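Local coordinates for heme utilization cystosolic carrier protein HutX (Pectobacterium carotovorum, PDB 2PH0) that probably binds heme and carries it through the cytosol as part of bacterial heme uptake and utilisation, at residues W58-L63 against E73-L78; I64-D69 against M133-L138; H85-L90 against H99-S104; H107-E112 against V124-N129. All blocks are in the same frame, centred on the assembly; numbering follows the deposited sequence.

Contact 1: W58-L63 against E73-L78; sequences WGEVTL and EFKSEL
The carboxylate of Glu60 is met at OE2 by the end of Lys75, whose NZ lies 3.1 Å from that oxygen in a weakly hydrogen-bonded salt bridge. The ring of Phe74 has Ser76 OG at its edge, in the ring plane, and meets the ring of Phe74 from the second subunit, the two planes about 15° apart. On its way to Glu60, Lys75 passes Thr62, its CG 3.2 Å from Thr62 OG1, and the bend at its third torsion (65°) then sets CE and NZ beside Glu60 OE2. Strands 60-66 and 70-75 form an antiparallel beta hairpin. Val61 N bonds Ser76 O at 3.0 Å, and Phe74 N bonds Leu63 O at 2.8 Å. Where the second strand turns a corner at Ser76, ordered water takes over: one molecule accepts from Gly59 N and donates to Glu77 OE2, another donates to Gly59 O and accepts from Leu78 N. On the face opposite Thr62 and Lys75, Leu63 CD1 touches Leu78 CD1 at 4.0 Å, and both leucines pack against Trp52 of helix 48-55.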
loop_
_atom_site.group_PDB
_atom_site.type_symbol
_atom_site.label_atom_id
_atom_site.label_comp_id
_atom_site.label_asym_id
_atom_site.label_seq_id
_atom_site.Cartn_x
_atom_site.Cartn_y
_atom_site.Cartn_z
ATOM N N TRP B 58 11.552 6.883 15.765
ATOM C CA TRP B 58 12.647 7.422 14.953
ATOM C C TRP B 58 12.384 8.716 14.200
ATOM O O TRP B 58 13.265 9.207 13.494
ATOM C CB TRP B 58 13.110 6.382 13.930
ATOM C CG TRP B 58 13.679 5.136 14.515
ATOM C CD1 TRP B 58 13.909 4.878 15.833
ATOM C CD2 TRP B 58 14.065 3.958 13.802
ATOM N NE1 TRP B 58 14.410 3.614 15.987
ATOM C CE2 TRP B 58 14.517 3.024 14.755
ATOM C CE3 TRP B 58 14.071 3.601 12.446
ATOM C CZ2 TRP B 58 14.971 1.749 14.401
ATOM C CZ3 TRP B 58 14.522 2.336 12.088
ATOM C CH2 TRP B 58 14.966 1.422 13.066
ATOM N N GLY B 59 11.193 9.282 14.338
ATOM C CA GLY B 59 10.900 10.501 13.609
ATOM C C GLY B 59 10.369 10.150 12.231
ATOM O O GLY B 59 9.971 9.014 11.994
ATOM N N GLU B 60 10.379 11.111 11.314
ATOM C CA GLU B 60 9.859 10.888 9.969
ATOM C C GLU B 60 10.625 9.869 9.127
ATOM O O GLU B 60 11.845 9.937 8.987
ATOM C CB GLU B 60 9.783 12.216 9.216
ATOM C CG GLU B 60 9.200 12.115 7.815
ATOM C CD GLU B 60 8.899 13.480 7.222
ATOM O OE1 GLU B 60 7.946 14.135 7.698
ATOM O OE2 GLU B 60 9.622 13.900 6.291
ATOM N N VAL B 61 9.880 8.923 8.575
ATOM C CA VAL B 61 10.428 7.880 7.714
ATOM C C VAL B 61 9.511 7.823 6.500
ATOM O O VAL B 61 8.542 8.580 6.415
ATOM C CB VAL B 61 10.429 6.497 8.422
ATOM C CG1 VAL B 61 11.420 6.494 9.572
ATOM C CG2 VAL B 61 9.041 6.173 8.936
ATOM N N THR B 62 9.824 6.950 5.548
ATOM C CA THR B 62 8.991 6.817 4.359
ATOM C C THR B 62 8.472 5.391 4.282
ATOM O O THR B 62 9.258 4.454 4.116
ATOM C CB THR B 62 9.782 7.112 3.066
ATOM O OG1 THR B 62 10.190 8.489 3.045
ATOM C CG2 THR B 62 8.919 6.829 1.850
ATOM N N LEU B 63 7.160 5.216 4.430
ATOM C CA LEU B 63 6.571 3.880 4.338
ATOM C C LEU B 63 6.164 3.710 2.883
ATOM O O LEU B 63 5.554 4.599 2.296
ATOM C CB LEU B 63 5.351 3.742 5.257
ATOM C CG LEU B 63 4.709 2.348 5.236
ATOM C CD1 LEU B 63 4.092 2.036 6.588
ATOM C CD2 LEU B 63 3.663 2.281 4.134
ATOM N N GLU B 73 4.238 5.797 -1.792
ATOM C CA GLU B 73 5.194 6.231 -0.781
ATOM C C GLU B 73 4.609 7.305 0.119
ATOM O O GLU B 73 3.950 8.220 -0.353
ATOM C CB GLU B 73 6.440 6.780 -1.462
ATOM C CG GLU B 73 7.035 5.859 -2.495
ATOM C CD GLU B 73 8.101 6.544 -3.316
ATOM O OE1 GLU B 73 8.919 7.283 -2.727
ATOM O OE2 GLU B 73 8.123 6.340 -4.548
ATOM N N PHE B 74 4.859 7.200 1.418
ATOM C CA PHE B 74 4.334 8.192 2.343
ATOM C C PHE B 74 5.327 8.552 3.423
ATOM O O PHE B 74 5.759 7.691 4.188
ATOM C CB PHE B 74 3.053 7.693 2.992
ATOM C CG PHE B 74 2.247 8.788 3.626
ATOM C CD1 PHE B 74 2.421 9.116 4.967
ATOM C CD2 PHE B 74 1.337 9.521 2.868
ATOM C CE1 PHE B 74 1.704 10.162 5.545
ATOM C CE2 PHE B 74 0.615 10.573 3.436
ATOM C CZ PHE B 74 0.800 10.892 4.778
ATOM N N LYS B 75 5.658 9.837 3.492
ATOM C CA LYS B 75 6.607 10.347 4.468
ATOM C C LYS B 75 5.925 10.867 5.719
ATOM O O LYS B 75 5.166 11.834 5.667
ATOM C CB LYS B 75 7.437 11.491 3.879
ATOM C CG LYS B 75 8.409 11.095 2.799
ATOM C CD LYS B 75 9.617 12.019 2.820
ATOM C CE LYS B 75 10.404 11.849 4.115
ATOM N NZ LYS B 75 11.597 12.740 4.182
ATOM N N SER B 76 6.207 10.228 6.847
ATOM C CA SER B 76 5.644 10.647 8.119
ATOM C C SER B 76 6.223 9.809 9.235
ATOM O O SER B 76 6.946 8.839 8.990
ATOM C CB SER B 76 4.118 10.502 8.119
ATOM O OG SER B 76 3.737 9.150 7.960
ATOM N N GLU B 77 5.907 10.205 10.463
ATOM C CA GLU B 77 6.356 9.500 11.649
ATOM C C GLU B 77 5.459 8.272 11.680
ATOM O O GLU B 77 4.260 8.377 11.453
ATOM C CB GLU B 77 6.125 10.392 12.875
ATOM C CG GLU B 77 6.551 9.824 14.214
ATOM C CD GLU B 77 6.360 10.835 15.340
ATOM O OE1 GLU B 77 5.244 11.382 15.466
ATOM O OE2 GLU B 77 7.319 11.084 16.094
ATOM N N LEU B 78 6.036 7.107 11.932
ATOM C CA LEU B 78 5.257 5.880 11.965
ATOM C C LEU B 78 4.276 5.895 13.140
ATOM O O LEU B 78 4.666 6.072 14.292
ATOM C CB LEU B 78 6.200 4.681 12.073
ATOM C CG LEU B 78 5.734 3.394 11.393
ATOM C CD1 LEU B 78 5.513 3.645 9.905
ATOM C CD2 LEU B 78 6.767 2.307 11.605
HETATM O O HOH W 1 9.036 9.115 15.940
HETATM O O HOH W 2 8.528 7.044 12.960
#

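Contact 2: I64-D69 against M133-L138; sequences ISHTAD and MFKIFL
Ile64 sends its longer branch against the ring of Phe137: with CG1 anti to the carbonyl carbon and the chain extended beyond it (chi2 176°), CD1 ends 3.6 Å from Phe137 CD1 and 3.7 Å from Phe137 CE1. The methyl comes in obliquely, nearest the CD1-CE1 bond of the ring. Beside this pair, Lys135 leaves the backbone with its chain fully stretched, and its NZ lies 4.1 Å from His66 CD2. The main tie of that ammonium group is a salt bridge to Glu18, and the imidazole is only a neighbour of the chain's end. Phe134 behaves differently. Its CB lies 3.5 Å from Ile64 O, and its CG, set between the backbone N and the carbonyl carbon (chi1 45°), turns the ring away to stack on Phe125 in the next strand. Backbone pairing is brief: Ile64 N to Lys135 O and Lys135 N to Ile64 O, 2.8 and 2.9 Å, join strand 60-66 to strand 132-137 as neighbouring strands of the six-stranded antiparallel sheet. The short strand axes then diverge, their directions 138° apart, and a water accepts from His66 N at 2.8 Å and donates weakly to Met133 O, a selenomethionine here. Two bonds and one bridging water thus carry the polar joining, the Ile64 methyl supplies the apolar part, and the lysine charge, largely buried, is probably balanced by Glu18.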
loop_
_atom_site.group_PDB
_atom_site.type_symbol
_atom_site.label_atom_id
_atom_site.label_comp_id
_atom_site.label_asym_id
_atom_site.label_seq_id
_atom_site.Cartn_x
_atom_site.Cartn_y
_atom_site.Cartn_z
ATOM N N ILE B 64 6.509 2.570 2.301
ATOM C CA ILE B 64 6.226 2.327 0.895
ATOM C C ILE B 64 5.549 0.993 0.653
ATOM O O ILE B 64 5.912 -0.016 1.263
ATOM C CB ILE B 64 7.539 2.326 0.064
ATOM C CG1 ILE B 64 8.209 3.697 0.133
ATOM C CG2 ILE B 64 7.252 1.935 -1.388
ATOM C CD1 ILE B 64 9.552 3.752 -0.574
ATOM N N SER B 65 4.549 1.010 -0.223
ATOM C CA SER B 65 3.847 -0.196 -0.633
ATOM C C SER B 65 4.368 -0.368 -2.056
ATOM O O SER B 65 4.205 0.527 -2.882
ATOM C CB SER B 65 2.338 0.025 -0.680
ATOM O OG SER B 65 1.707 -1.140 -1.178
ATOM N N HIS B 66 4.992 -1.503 -2.345
ATOM C CA HIS B 66 5.561 -1.707 -3.669
ATOM C C HIS B 66 5.058 -2.968 -4.351
ATOM O O HIS B 66 5.353 -4.083 -3.914
ATOM C CB HIS B 66 7.089 -1.751 -3.560
ATOM C CG HIS B 66 7.797 -1.758 -4.879
ATOM N ND1 HIS B 66 7.421 -2.574 -5.923
ATOM C CD2 HIS B 66 8.872 -1.059 -5.318
ATOM C CE1 HIS B 66 8.231 -2.377 -6.949
ATOM N NE2 HIS B 66 9.120 -1.462 -6.607
ATOM N N THR B 67 4.283 -2.784 -5.414
ATOM C CA THR B 67 3.761 -3.910 -6.177
ATOM C C THR B 67 3.990 -3.586 -7.645
ATOM O O THR B 67 4.459 -2.499 -7.981
ATOM C CB THR B 67 2.252 -4.112 -5.958
ATOM O OG1 THR B 67 1.532 -3.118 -6.693
ATOM C CG2 THR B 67 1.902 -3.990 -4.479
ATOM N N ALA B 68 3.655 -4.526 -8.519
ATOM C CA ALA B 68 3.834 -4.315 -9.945
ATOM C C ALA B 68 2.937 -3.204 -10.481
ATOM O O ALA B 68 3.338 -2.440 -11.364
ATOM C CB ALA B 68 3.561 -5.615 -10.693
ATOM N N ASP B 69 1.729 -3.096 -9.940
ATOM C CA ASP B 69 0.794 -2.087 -10.423
ATOM C C ASP B 69 0.870 -0.725 -9.755
ATOM O O ASP B 69 0.367 0.263 -10.292
ATOM C CB ASP B 69 -0.632 -2.613 -10.323
ATOM C CG ASP B 69 -0.802 -3.943 -11.010
ATOM O OD1 ASP B 69 -0.379 -4.072 -12.180
ATOM O OD2 ASP B 69 -1.361 -4.860 -10.379
HETATM N N MSE B 133 5.233 -6.796 2.342
HETATM C CA MSE B 133 3.938 -6.248 2.731
HETATM C C MSE B 133 4.081 -4.733 2.627
HETATM O O MSE B 133 3.174 -4.026 2.176
HETATM C CB MSE B 133 3.609 -6.687 4.154
HETATM C CG MSE B 133 3.378 -8.184 4.253
HETATM SE SE MSE B 133 3.399 -8.847 6.057
HETATM C CE MSE B 133 2.296 -7.487 6.877
ATOM N N PHE B 134 5.246 -4.245 3.038
ATOM C CA PHE B 134 5.586 -2.834 2.960
ATOM C C PHE B 134 7.046 -2.676 3.357
ATOM O O PHE B 134 7.669 -3.619 3.853
ATOM C CB PHE B 134 4.688 -1.957 3.862
ATOM C CG PHE B 134 4.476 -2.504 5.244
ATOM C CD1 PHE B 134 3.417 -3.362 5.508
ATOM C CD2 PHE B 134 5.345 -2.174 6.280
ATOM C CE1 PHE B 134 3.226 -3.890 6.784
ATOM C CE2 PHE B 134 5.163 -2.698 7.561
ATOM C CZ PHE B 134 4.103 -3.559 7.812
ATOM N N LYS B 135 7.591 -1.492 3.125
ATOM C CA LYS B 135 8.988 -1.231 3.458
ATOM C C LYS B 135 9.066 0.111 4.147
ATOM O O LYS B 135 8.225 0.981 3.917
ATOM C CB LYS B 135 9.835 -1.157 2.190
ATOM C CG LYS B 135 9.671 -2.301 1.213
ATOM C CD LYS B 135 10.549 -2.030 0.002
ATOM C CE LYS B 135 10.311 -3.025 -1.117
ATOM N NZ LYS B 135 11.115 -2.642 -2.307
ATOM N N ILE B 136 10.081 0.290 4.982
ATOM C CA ILE B 136 10.269 1.558 5.658
ATOM C C ILE B 136 11.696 2.027 5.360
ATOM O O ILE B 136 12.644 1.293 5.615
ATOM C CB ILE B 136 10.083 1.408 7.182
ATOM C CG1 ILE B 136 8.665 0.903 7.480
ATOM C CG2 ILE B 136 10.310 2.748 7.873
ATOM C CD1 ILE B 136 8.422 0.590 8.936
ATOM N N PHE B 137 11.840 3.226 4.799
ATOM C CA PHE B 137 13.167 3.771 4.477
ATOM C C PHE B 137 13.533 4.941 5.376
ATOM O O PHE B 137 12.685 5.771 5.696
ATOM C CB PHE B 137 13.230 4.256 3.022
ATOM C CG PHE B 137 13.259 3.153 2.010
ATOM C CD1 PHE B 137 12.093 2.492 1.642
ATOM C CD2 PHE B 137 14.458 2.769 1.419
ATOM C CE1 PHE B 137 12.123 1.467 0.697
ATOM C CE2 PHE B 137 14.495 1.744 0.474
ATOM C CZ PHE B 137 13.325 1.093 0.113
ATOM N N LEU B 138 14.807 5.014 5.759
ATOM C CA LEU B 138 15.302 6.096 6.594
ATOM C C LEU B 138 15.413 7.354 5.748
ATOM O O LEU B 138 15.597 7.266 4.530
ATOM C CB LEU B 138 16.687 5.757 7.156
ATOM C CG LEU B 138 16.833 4.463 7.958
ATOM C CD1 LEU B 138 18.206 4.439 8.616
ATOM C CD2 LEU B 138 15.747 4.384 9.022
HETATM O O HOH W 3 4.612 -3.685 -0.617
#

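Contact 3: H85-L90 against H99-S104; sequences HGYFNL and HIRATS
A beta hairpin of strands 87-90 and 96-101, within the smaller three-stranded antiparallel sheet, carries its polar side chains on one face and its apolar ones on the other. On the polar face, Arg101 grips Tyr87 side-on: NE and NH2 each donate to the phenol oxygen OH, both at 2.9 Å, with that oxygen lying close to the guanidinium plane. The bend of the arginine chain at its third torsion (-62°) turns the guanidinium toward the phenol, and the ring and guanidinium planes stand 77° apart. Nearer the backbone, the CA of Arg101 sits over one face of the Tyr87 ring, 4.1 Å from its centroid, in a CH-pi contact. Farther along, His99 uses its ND1-H to reach Asn89 OD1 at 2.7 Å. The oxygen is at the edge of the imidazole, near its plane, while the amide plane is turned 72° from the ring. The opposite face has Ile100 CD1 at the edge of the Phe88 ring, 4.3 Å from CD2; Ile100 packs on Phe48 and Trp52 of helix 48-55, and the rings of Phe88 and Trp52 meet edge-to-face. Backbone bonds pair Phe88 with Ile100 in both directions, and Ala102 N closes the end on Gly86 O at 3.2 Å. Across the dimer, His99 and Ile100 pair with a strand of the second subunit, and Ser104 OG bonds Asp69 OD1 of the second subunit. Two donors converging on one oxygen fix the rotation of the guanidinium, and they would probably draw electron density from the phenol; the single histidine bond restrains how its ring is turned.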
loop_
_atom_site.group_PDB
_atom_site.type_symbol
_atom_site.label_atom_id
_atom_site.label_comp_id
_atom_site.label_asym_id
_atom_site.label_seq_id
_atom_site.Cartn_x
_atom_site.Cartn_y
_atom_site.Cartn_z
ATOM N N HIS B 85 -8.892 -8.173 17.345
ATOM C CA HIS B 85 -9.547 -8.980 16.324
ATOM C C HIS B 85 -8.624 -9.542 15.245
ATOM O O HIS B 85 -9.063 -9.812 14.130
ATOM C CB HIS B 85 -10.671 -8.169 15.673
ATOM C CG HIS B 85 -11.723 -7.722 16.641
ATOM N ND1 HIS B 85 -12.206 -6.431 16.672
ATOM C CD2 HIS B 85 -12.370 -8.390 17.625
ATOM C CE1 HIS B 85 -13.104 -6.323 17.635
ATOM N NE2 HIS B 85 -13.222 -7.498 18.229
ATOM N N GLY B 86 -7.352 -9.727 15.572
ATOM C CA GLY B 86 -6.439 -10.283 14.594
ATOM C C GLY B 86 -5.692 -9.254 13.772
ATOM O O GLY B 86 -4.926 -9.608 12.877
ATOM N N TYR B 87 -5.909 -7.980 14.072
ATOM C CA TYR B 87 -5.233 -6.911 13.353
ATOM C C TYR B 87 -4.507 -5.935 14.260
ATOM O O TYR B 87 -4.915 -5.700 15.396
ATOM C CB TYR B 87 -6.226 -6.124 12.490
ATOM C CG TYR B 87 -6.507 -6.761 11.152
ATOM C CD1 TYR B 87 -7.333 -7.878 11.047
ATOM C CD2 TYR B 87 -5.903 -6.271 9.991
ATOM C CE1 TYR B 87 -7.555 -8.498 9.817
ATOM C CE2 TYR B 87 -6.113 -6.881 8.757
ATOM C CZ TYR B 87 -6.938 -7.995 8.678
ATOM O OH TYR B 87 -7.132 -8.613 7.465
ATOM N N PHE B 88 -3.404 -5.397 13.746
ATOM C CA PHE B 88 -2.620 -4.388 14.448
ATOM C C PHE B 88 -3.184 -3.100 13.854
ATOM O O PHE B 88 -2.934 -2.768 12.692
ATOM C CB PHE B 88 -1.133 -4.541 14.116
ATOM C CG PHE B 88 -0.243 -3.516 14.781
ATOM C CD1 PHE B 88 -0.098 -3.490 16.168
ATOM C CD2 PHE B 88 0.473 -2.598 14.018
ATOM C CE1 PHE B 88 0.753 -2.568 16.785
ATOM C CE2 PHE B 88 1.327 -1.671 14.624
ATOM C CZ PHE B 88 1.468 -1.656 16.011
ATOM N N ASN B 89 -3.969 -2.386 14.650
ATOM C CA ASN B 89 -4.622 -1.170 14.188
ATOM C C ASN B 89 -3.838 0.088 14.525
ATOM O O ASN B 89 -3.494 0.326 15.681
ATOM C CB ASN B 89 -6.027 -1.116 14.792
ATOM C CG ASN B 89 -6.804 -2.393 14.539
ATOM O OD1 ASN B 89 -7.073 -2.750 13.390
ATOM N ND2 ASN B 89 -7.148 -3.103 15.608
ATOM N N LEU B 90 -3.568 0.893 13.501
ATOM C CA LEU B 90 -2.796 2.119 13.658
ATOM C C LEU B 90 -3.638 3.326 14.022
ATOM O O LEU B 90 -4.774 3.470 13.574
ATOM C CB LEU B 90 -2.031 2.427 12.362
ATOM C CG LEU B 90 -1.222 1.277 11.763
ATOM C CD1 LEU B 90 -0.480 1.770 10.521
ATOM C CD2 LEU B 90 -0.235 0.752 12.785
ATOM N N HIS B 99 -4.481 -0.897 8.950
ATOM C CA HIS B 99 -4.607 -2.125 9.717
ATOM C C HIS B 99 -3.673 -3.159 9.119
ATOM O O HIS B 99 -3.742 -3.437 7.925
ATOM C CB HIS B 99 -6.046 -2.624 9.616
ATOM C CG HIS B 99 -7.066 -1.571 9.919
ATOM N ND1 HIS B 99 -7.439 -1.246 11.206
ATOM C CD2 HIS B 99 -7.744 -0.726 9.106
ATOM C CE1 HIS B 99 -8.300 -0.245 11.171
ATOM N NE2 HIS B 99 -8.502 0.089 9.910
ATOM N N ILE B 100 -2.798 -3.722 9.946
ATOM C CA ILE B 100 -1.855 -4.734 9.480
ATOM C C ILE B 100 -2.223 -6.084 10.094
ATOM O O ILE B 100 -2.332 -6.208 11.317
ATOM C CB ILE B 100 -0.416 -4.339 9.869
ATOM C CG1 ILE B 100 -0.074 -2.995 9.221
ATOM C CG2 ILE B 100 0.567 -5.424 9.443
ATOM C CD1 ILE B 100 1.162 -2.306 9.788
ATOM N N ARG B 101 -2.419 -7.095 9.252
ATOM C CA ARG B 101 -2.797 -8.416 9.747
ATOM C C ARG B 101 -1.658 -9.059 10.529
ATOM O O ARG B 101 -0.566 -9.284 9.996
ATOM C CB ARG B 101 -3.232 -9.321 8.595
ATOM C CG ARG B 101 -3.785 -10.661 9.075
ATOM C CD ARG B 101 -4.267 -11.526 7.922
ATOM N NE ARG B 101 -5.362 -10.900 7.187
ATOM C CZ ARG B 101 -6.089 -11.518 6.262
ATOM N NH1 ARG B 101 -5.840 -12.785 5.957
ATOM N NH2 ARG B 101 -7.065 -10.870 5.639
ATOM N N ALA B 102 -1.944 -9.368 11.796
ATOM C CA ALA B 102 -0.982 -9.944 12.742
ATOM C C ALA B 102 -0.205 -11.188 12.322
ATOM O O ALA B 102 1.013 -11.236 12.460
ATOM C CB ALA B 102 -1.683 -10.210 14.074
ATOM N N THR B 103 -0.908 -12.200 11.831
ATOM C CA THR B 103 -0.269 -13.449 11.424
ATOM C C THR B 103 0.484 -13.373 10.096
ATOM O O THR B 103 1.190 -14.312 9.720
ATOM C CB THR B 103 -1.319 -14.574 11.284
ATOM O OG1 THR B 103 -0.659 -15.821 11.035
ATOM C CG2 THR B 103 -2.265 -14.271 10.112
ATOM N N SER B 104 0.345 -12.264 9.386
ATOM C CA SER B 104 0.965 -12.149 8.074
ATOM C C SER B 104 2.482 -12.040 7.987
ATOM O O SER B 104 3.094 -12.652 7.107
ATOM C CB SER B 104 0.333 -10.984 7.308
ATOM O OG SER B 104 -1.000 -11.297 6.954
#

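Contact 4: H107-E112 against V124-N129; sequences HIAFIE and VFFNAN
Phe126 and Phe125 both set CG anti to the carbonyl carbon (chi1 -56° and -60°), and because they alternate along the strand this same torsion delivers their rings to opposite faces, one toward Ala109 and the other toward Ile108. The ring of Phe126 presents its edge to the neighbouring strand: CD2 is 3.5 Å from His107 O and CE2 is 3.7 Å from Ala109 CB, both partners lying near the ring plane. Val124 CG1, from the same strand, lies over one face of that ring, toward its rim. Beyond it, the other branch of Val124, CG2, meets Ile111 CD1 at 3.9 Å. On the other face of the sheet Ile108 and Phe125 run side by side, pointing the same way, with CD1 of the isoleucine 4.0 Å from Phe125 CE1. Backbone pairing is tight in the middle and slackens at the end: Val124 N bonds Ala109 O at 2.8 Å, Phe126 N bonds His107 O at 2.9 Å, but His107 N reaches Phe126 O only weakly, at 3.4 Å. Helix 28-33 covers the face of Phe126 and Ala109, where Phe29 stacks on His107 and meets Phe126 edge-to-face, while Phe48 lies against Phe125. The consecutive antiparallel strands 107-115 and 118-126 form a beta hairpin, whose apolar faces suit its inner place in the six-stranded sheet of this ChuX/HutX family protein.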
loop_
_atom_site.group_PDB
_atom_site.type_symbol
_atom_site.label_atom_id
_atom_site.label_comp_id
_atom_site.label_asym_id
_atom_site.label_seq_id
_atom_site.Cartn_x
_atom_site.Cartn_y
_atom_site.Cartn_z
ATOM N N HIS B 107 8.827 -12.726 8.012
ATOM C CA HIS B 107 10.239 -12.358 7.954
ATOM C C HIS B 107 10.406 -10.846 7.956
ATOM O O HIS B 107 9.563 -10.109 7.438
ATOM C CB HIS B 107 10.887 -12.915 6.683
ATOM C CG HIS B 107 10.828 -14.407 6.572
ATOM N ND1 HIS B 107 11.541 -15.245 7.403
ATOM C CD2 HIS B 107 10.135 -15.209 5.732
ATOM C CE1 HIS B 107 11.288 -16.500 7.078
ATOM N NE2 HIS B 107 10.438 -16.507 6.067
ATOM N N ILE B 108 11.496 -10.384 8.558
ATOM C CA ILE B 108 11.792 -8.960 8.599
ATOM C C ILE B 108 13.254 -8.820 8.207
ATOM O O ILE B 108 14.101 -9.598 8.651
ATOM C CB ILE B 108 11.572 -8.364 10.005
ATOM C CG1 ILE B 108 10.102 -8.521 10.416
ATOM C CG2 ILE B 108 11.954 -6.882 10.009
ATOM C CD1 ILE B 108 9.765 -7.951 11.793
ATOM N N ALA B 109 13.552 -7.844 7.361
ATOM C CA ALA B 109 14.931 -7.643 6.929
ATOM C C ALA B 109 15.369 -6.198 7.070
ATOM O O ALA B 109 14.613 -5.268 6.760
ATOM C CB ALA B 109 15.100 -8.092 5.467
ATOM N N PHE B 110 16.598 -6.021 7.553
ATOM C CA PHE B 110 17.204 -4.708 7.701
ATOM C C PHE B 110 18.264 -4.686 6.598
ATOM O O PHE B 110 19.254 -5.414 6.648
ATOM C CB PHE B 110 17.837 -4.560 9.087
ATOM C CG PHE B 110 16.831 -4.427 10.201
ATOM C CD1 PHE B 110 16.146 -5.538 10.685
ATOM C CD2 PHE B 110 16.563 -3.183 10.758
ATOM C CE1 PHE B 110 15.204 -5.402 11.716
ATOM C CE2 PHE B 110 15.625 -3.038 11.784
ATOM C CZ PHE B 110 14.947 -4.152 12.261
ATOM N N ILE B 111 18.030 -3.855 5.589
ATOM C CA ILE B 111 18.907 -3.793 4.428
ATOM C C ILE B 111 19.617 -2.466 4.266
ATOM O O ILE B 111 18.986 -1.415 4.283
ATOM C CB ILE B 111 18.088 -4.043 3.141
ATOM C CG1 ILE B 111 17.281 -5.336 3.278
ATOM C CG2 ILE B 111 19.005 -4.103 1.933
ATOM C CD1 ILE B 111 16.334 -5.588 2.125
ATOM N N GLU B 112 20.935 -2.521 4.102
ATOM C CA GLU B 112 21.717 -1.318 3.874
ATOM C C GLU B 112 22.414 -1.557 2.537
ATOM O O GLU B 112 23.325 -2.374 2.446
ATOM C CB GLU B 112 22.734 -1.107 4.998
ATOM C CG GLU B 112 22.090 -0.735 6.328
ATOM C CD GLU B 112 23.098 -0.484 7.448
ATOM O OE1 GLU B 112 23.697 -1.456 7.959
ATOM O OE2 GLU B 112 23.290 0.690 7.817
ATOM N N VAL B 124 12.269 -4.177 5.706
ATOM C CA VAL B 124 11.250 -4.801 4.865
ATOM C C VAL B 124 10.496 -5.902 5.601
ATOM O O VAL B 124 11.099 -6.763 6.224
ATOM C CB VAL B 124 11.891 -5.384 3.597
ATOM C CG1 VAL B 124 10.812 -5.890 2.652
ATOM C CG2 VAL B 124 12.748 -4.304 2.903
ATOM N N PHE B 125 9.168 -5.861 5.519
ATOM C CA PHE B 125 8.305 -6.842 6.177
ATOM C C PHE B 125 7.728 -7.768 5.114
ATOM O O PHE B 125 7.088 -7.312 4.169
ATOM C CB PHE B 125 7.185 -6.113 6.937
ATOM C CG PHE B 125 7.691 -5.173 8.001
ATOM C CD1 PHE B 125 7.557 -5.493 9.350
ATOM C CD2 PHE B 125 8.294 -3.963 7.654
ATOM C CE1 PHE B 125 8.013 -4.621 10.338
ATOM C CE2 PHE B 125 8.751 -3.083 8.632
ATOM C CZ PHE B 125 8.609 -3.414 9.979
ATOM N N PHE B 126 7.959 -9.069 5.276
ATOM C CA PHE B 126 7.527 -10.085 4.315
ATOM C C PHE B 126 6.436 -11.024 4.823
ATOM O O PHE B 126 6.409 -11.380 5.997
ATOM C CB PHE B 126 8.712 -10.980 3.929
ATOM C CG PHE B 126 9.897 -10.242 3.380
ATOM C CD1 PHE B 126 10.046 -10.061 2.008
ATOM C CD2 PHE B 126 10.893 -9.777 4.231
ATOM C CE1 PHE B 126 11.177 -9.432 1.488
ATOM C CE2 PHE B 126 12.029 -9.142 3.716
ATOM C CZ PHE B 126 12.166 -8.975 2.345
ATOM N N ASN B 127 5.561 -11.452 3.916
ATOM C CA ASN B 127 4.513 -12.400 4.276
ATOM C C ASN B 127 5.039 -13.814 3.988
ATOM O O ASN B 127 6.197 -13.986 3.594
ATOM C CB ASN B 127 3.217 -12.131 3.484
ATOM C CG ASN B 127 3.406 -12.217 1.979
ATOM O OD1 ASN B 127 4.333 -12.860 1.488
ATOM N ND2 ASN B 127 2.502 -11.582 1.235
ATOM N N ALA B 128 4.193 -14.822 4.178
ATOM C CA ALA B 128 4.604 -16.207 3.961
ATOM C C ALA B 128 5.004 -16.522 2.526
ATOM O O ALA B 128 5.826 -17.409 2.291
ATOM C CB ALA B 128 3.496 -17.160 4.418
ATOM N N ASN B 129 4.429 -15.805 1.565
ATOM C CA ASN B 129 4.759 -16.032 0.161
ATOM C C ASN B 129 6.062 -15.362 -0.261
ATOM O O ASN B 129 6.489 -15.504 -1.404
ATOM C CB ASN B 129 3.631 -15.546 -0.750
ATOM C CG ASN B 129 2.396 -16.414 -0.659
ATOM O OD1 ASN B 129 2.490 -17.640 -0.612
ATOM N ND2 ASN B 129 1.228 -15.784 -0.647
#

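Overall arrangement
Contacts 1, 2 and 4 belong to one six-stranded sheet, contact 3 to the smaller one. Contact 4, its centre about 6 Å from the centre of the chain, is mostly buried and largely apolar; contact 2 joins it to contact 1 through strands 60-66 and 132-137, with probable backbone bonds Met133 N to Phe125 O and Phe137 N to Thr62 O. Contacts 1 and 3, toward the margins, instead use charged and polar pairs on one face, a salt bridge in one and a doubly bonded phenol in the other. Both also pair with strands of the second subunit. Met133 and Phe134 pack on Ile100, so contact 2 bridges the two sheets as well.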